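Local coordinates for protein bifunctional cytochrome P450/NADPH--P450 reductase (Deinococcus aerius, PDB 7F3H) that probably hydroxylates organic substrates at a haem iron, with electrons that its own reductase domain takes from NADPH, at residues V29-R37 against L359-H367. Numbering follows the deposited sequence.
Sequences VLNFFQLAR and LLIPALHRH
Arg37 and Arg366 meet across this contact and share one acceptor: NH2 of Arg37 and NH1 of Arg366 both form salt bridges with OD1 of Asp375, a worked example of a carboxylate that probably offsets the like charges of two arginines where helices of a cytochrome P450 meet. Helix 28-38 lies against the short helix 361-365, which follows strand 356-359; the axes of segments 29-37 and 361-365 come to 9.1 Å, with N-to-C directions 42° apart. The Phe33 ring packs against both arginines, which also touch directly, Arg366 CB lying at the edge of the Arg37 guanidinium. With CG anti to the backbone N (chi1 173°), the ring reaches across to the second helix, where its edge meets Ala363 N, 3.7 Å from CD1, and CE1 comes to 3.8 Å from Arg366 CD. Its CZ also sits over the centre of the Arg37 guanidinium, 3.5 Å above that plane. Trading Phe33 for an alanine is likely to open a gap beside Pro362 and Ala363 and leave the Arg37 guanidinium freer to turn away from Asp375. Deeper in, Leu360, the N-cap residue of helix 361-365 and the centre of an inverse gamma turn, splits its two methyls over the first helix. CD1 touches both Phe32 CB and Val29 CG2, and the Phe32 side chain continues to Leu53 in strand 51-56. The other branch, CD2, comes to 3.5 Å from Ala36 CB, which in turn touches Ala363 CB at 3.7 Å.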
loop_
_atom_site.group_PDB
_atom_site.type_symbol
_atom_site.label_atom_id
_atom_site.label_comp_id
_atom_site.label_asym_id
_atom_site.label_seq_id
_atom_site.Cartn_x
_atom_site.Cartn_y
_atom_site.Cartn_z
ATOM N N VAL A 29 10.029 -7.140 9.627
ATOM C CA VAL A 29 8.851 -7.995 9.519
ATOM C C VAL A 29 9.231 -9.393 9.024
ATOM O O VAL A 29 8.557 -10.375 9.363
ATOM C CB VAL A 29 7.756 -7.346 8.640
ATOM C CG1 VAL A 29 8.113 -7.420 7.183
ATOM C CG2 VAL A 29 6.375 -8.013 8.920
ATOM N N LEU A 30 10.338 -9.532 8.279
ATOM C CA LEU A 30 10.729 -10.880 7.829
ATOM C C LEU A 30 11.314 -11.717 8.978
ATOM O O LEU A 30 11.134 -12.950 9.032
ATOM C CB LEU A 30 11.717 -10.785 6.664
ATOM C CG LEU A 30 11.163 -10.060 5.440
ATOM C CD1 LEU A 30 12.101 -10.163 4.228
ATOM C CD2 LEU A 30 9.789 -10.601 5.117
ATOM N N ASN A 31 12.043 -11.067 9.889
ATOM C CA ASN A 31 12.425 -11.730 11.130
ATOM C C ASN A 31 11.199 -12.232 11.881
ATOM O O ASN A 31 11.202 -13.347 12.436
ATOM C CB ASN A 31 13.238 -10.779 12.005
ATOM C CG ASN A 31 14.471 -10.245 11.294
ATOM O OD1 ASN A 31 15.041 -10.907 10.403
ATOM N ND2 ASN A 31 14.916 -9.067 11.710
ATOM N N PHE A 32 10.151 -11.410 11.931
ATOM C CA PHE A 32 8.931 -11.834 12.615
ATOM C C PHE A 32 8.316 -13.034 11.917
ATOM O O PHE A 32 7.798 -13.943 12.568
ATOM C CB PHE A 32 7.917 -10.696 12.663
ATOM C CG PHE A 32 8.413 -9.471 13.352
ATOM C CD1 PHE A 32 9.380 -9.557 14.341
ATOM C CD2 PHE A 32 7.905 -8.227 13.005
ATOM C CE1 PHE A 32 9.819 -8.417 14.984
ATOM C CE2 PHE A 32 8.336 -7.082 13.644
ATOM C CZ PHE A 32 9.300 -7.173 14.635
ATOM N N PHE A 33 8.371 -13.044 10.586
ATOM C CA PHE A 33 7.842 -14.165 9.818
ATOM C C PHE A 33 8.562 -15.480 10.145
ATOM O O PHE A 33 7.906 -16.523 10.336
ATOM C CB PHE A 33 7.931 -13.840 8.340
ATOM C CG PHE A 33 7.560 -14.974 7.463
ATOM C CD1 PHE A 33 6.231 -15.195 7.123
ATOM C CD2 PHE A 33 8.536 -15.824 6.958
ATOM C CE1 PHE A 33 5.875 -16.246 6.298
ATOM C CE2 PHE A 33 8.186 -16.881 6.138
ATOM C CZ PHE A 33 6.843 -17.088 5.805
ATOM N N GLN A 34 9.905 -15.451 10.234
ATOM C CA GLN A 34 10.648 -16.671 10.587
ATOM C C GLN A 34 10.278 -17.148 11.994
ATOM O O GLN A 34 9.973 -18.338 12.205
ATOM C CB GLN A 34 12.160 -16.445 10.499
ATOM C CG GLN A 34 12.776 -16.479 9.102
ATOM C CD GLN A 34 12.321 -17.647 8.202
ATOM O OE1 GLN A 34 12.062 -17.451 7.011
ATOM N NE2 GLN A 34 12.251 -18.855 8.759
ATOM N N LEU A 35 10.296 -16.229 12.979
ATOM C CA LEU A 35 9.766 -16.595 14.295
ATOM C C LEU A 35 8.402 -17.249 14.199
ATOM O O LEU A 35 8.179 -18.303 14.806
ATOM C CB LEU A 35 9.638 -15.437 15.270
ATOM C CG LEU A 35 10.823 -15.041 16.091
ATOM C CD1 LEU A 35 10.422 -13.800 16.914
ATOM C CD2 LEU A 35 11.060 -16.270 16.983
ATOM N N ALA A 36 7.463 -16.614 13.491
ATOM C CA ALA A 36 6.110 -17.152 13.427
ATOM C C ALA A 36 6.144 -18.592 12.940
ATOM O O ALA A 36 5.416 -19.453 13.453
ATOM C CB ALA A 36 5.242 -16.293 12.518
ATOM N N ARG A 37 7.063 -18.890 12.015
ATOM C CA ARG A 37 7.153 -20.258 11.510
ATOM C C ARG A 37 7.681 -21.215 12.566
ATOM O O ARG A 37 7.392 -22.413 12.492
ATOM C CB ARG A 37 8.096 -20.311 10.307
ATOM C CG ARG A 37 7.461 -19.936 9.010
ATOM C CD ARG A 37 6.444 -20.985 8.565
ATOM N NE ARG A 37 6.222 -20.882 7.126
ATOM C CZ ARG A 37 5.208 -20.223 6.574
ATOM N NH1 ARG A 37 4.329 -19.594 7.349
ATOM N NH2 ARG A 37 5.091 -20.180 5.247
ATOM N N LEU A 359 -0.999 -7.486 13.334
ATOM C CA LEU A 359 -1.317 -8.585 12.421
ATOM C C LEU A 359 -0.099 -8.895 11.554
ATOM O O LEU A 359 0.286 -8.089 10.692
ATOM C CB LEU A 359 -2.522 -8.255 11.547
ATOM C CG LEU A 359 -3.767 -7.630 12.169
ATOM C CD1 LEU A 359 -4.821 -7.467 11.116
ATOM C CD2 LEU A 359 -4.288 -8.514 13.263
ATOM N N LEU A 360 0.473 -10.084 11.718
ATOM C CA LEU A 360 1.672 -10.457 10.956
ATOM C C LEU A 360 1.249 -10.998 9.583
ATOM O O LEU A 360 1.220 -12.204 9.324
ATOM C CB LEU A 360 2.506 -11.448 11.765
ATOM C CG LEU A 360 3.869 -11.829 11.208
ATOM C CD1 LEU A 360 4.784 -10.597 11.003
ATOM C CD2 LEU A 360 4.510 -12.869 12.126
ATOM N N ILE A 361 0.971 -10.041 8.679
ATOM C CA ILE A 361 0.316 -10.368 7.404
ATOM C C ILE A 361 1.046 -11.444 6.610
ATOM O O ILE A 361 0.385 -12.368 6.112
ATOM C CB ILE A 361 0.111 -9.082 6.584
ATOM C CG1 ILE A 361 -0.765 -8.045 7.299
ATOM C CG2 ILE A 361 -0.488 -9.394 5.207
ATOM C CD1 ILE A 361 -2.254 -8.502 7.555
ATOM N N PRO A 362 2.365 -11.399 6.421
ATOM C CA PRO A 362 3.006 -12.490 5.679
ATOM C C PRO A 362 2.764 -13.853 6.294
ATOM O O PRO A 362 2.524 -14.825 5.564
ATOM C CB PRO A 362 4.492 -12.119 5.704
ATOM C CG PRO A 362 4.517 -10.702 6.003
ATOM C CD PRO A 362 3.338 -10.370 6.816
ATOM N N ALA A 363 2.824 -13.957 7.625
ATOM C CA ALA A 363 2.595 -15.249 8.251
ATOM C C ALA A 363 1.131 -15.659 8.120
ATOM O O ALA A 363 0.831 -16.842 7.922
ATOM C CB ALA A 363 3.043 -15.207 9.708
ATOM N N LEU A 364 0.207 -14.696 8.245
ATOM C CA LEU A 364 -1.225 -14.969 8.077
ATOM C C LEU A 364 -1.560 -15.380 6.641
ATOM O O LEU A 364 -2.332 -16.326 6.401
ATOM C CB LEU A 364 -2.027 -13.737 8.494
ATOM C CG LEU A 364 -3.524 -13.735 8.170
ATOM C CD1 LEU A 364 -4.312 -14.732 9.007
ATOM C CD2 LEU A 364 -4.056 -12.372 8.357
ATOM N N HIS A 365 -1.024 -14.642 5.671
ATOM C CA HIS A 365 -1.292 -14.889 4.268
ATOM C C HIS A 365 -0.728 -16.221 3.804
ATOM O O HIS A 365 -1.028 -16.652 2.679
ATOM C CB HIS A 365 -0.723 -13.740 3.459
ATOM C CG HIS A 365 -1.626 -12.549 3.403
ATOM N ND1 HIS A 365 -1.373 -11.464 2.595
ATOM C CD2 HIS A 365 -2.802 -12.291 4.024
ATOM C CE1 HIS A 365 -2.353 -10.583 2.721
ATOM N NE2 HIS A 365 -3.236 -11.064 3.580
ATOM N N ARG A 366 0.129 -16.839 4.624
ATOM C CA ARG A 366 0.759 -18.117 4.341
ATOM C C ARG A 366 0.481 -19.171 5.413
ATOM O O ARG A 366 1.254 -20.119 5.555
ATOM C CB ARG A 366 2.263 -17.913 4.212
ATOM C CG ARG A 366 2.665 -17.136 3.017
ATOM C CD ARG A 366 4.152 -17.119 3.012
ATOM N NE ARG A 366 4.659 -16.077 2.148
ATOM C CZ ARG A 366 5.498 -16.306 1.146
ATOM N NH1 ARG A 366 5.899 -17.547 0.919
ATOM N NH2 ARG A 366 5.921 -15.299 0.375
ATOM N N HIS A 367 -0.568 -19.020 6.194
ATOM C CA HIS A 367 -0.798 -19.967 7.286
ATOM C C HIS A 367 -1.278 -21.304 6.735
ATOM O O HIS A 367 -2.285 -21.340 6.023
ATOM C CB HIS A 367 -1.823 -19.424 8.281
ATOM C CG HIS A 367 -1.742 -20.089 9.619
ATOM N ND1 HIS A 367 -1.996 -21.434 9.789
ATOM C CD2 HIS A 367 -1.378 -19.618 10.835
ATOM C CE1 HIS A 367 -1.844 -21.753 11.062
ATOM N NE2 HIS A 367 -1.452 -20.672 11.714
#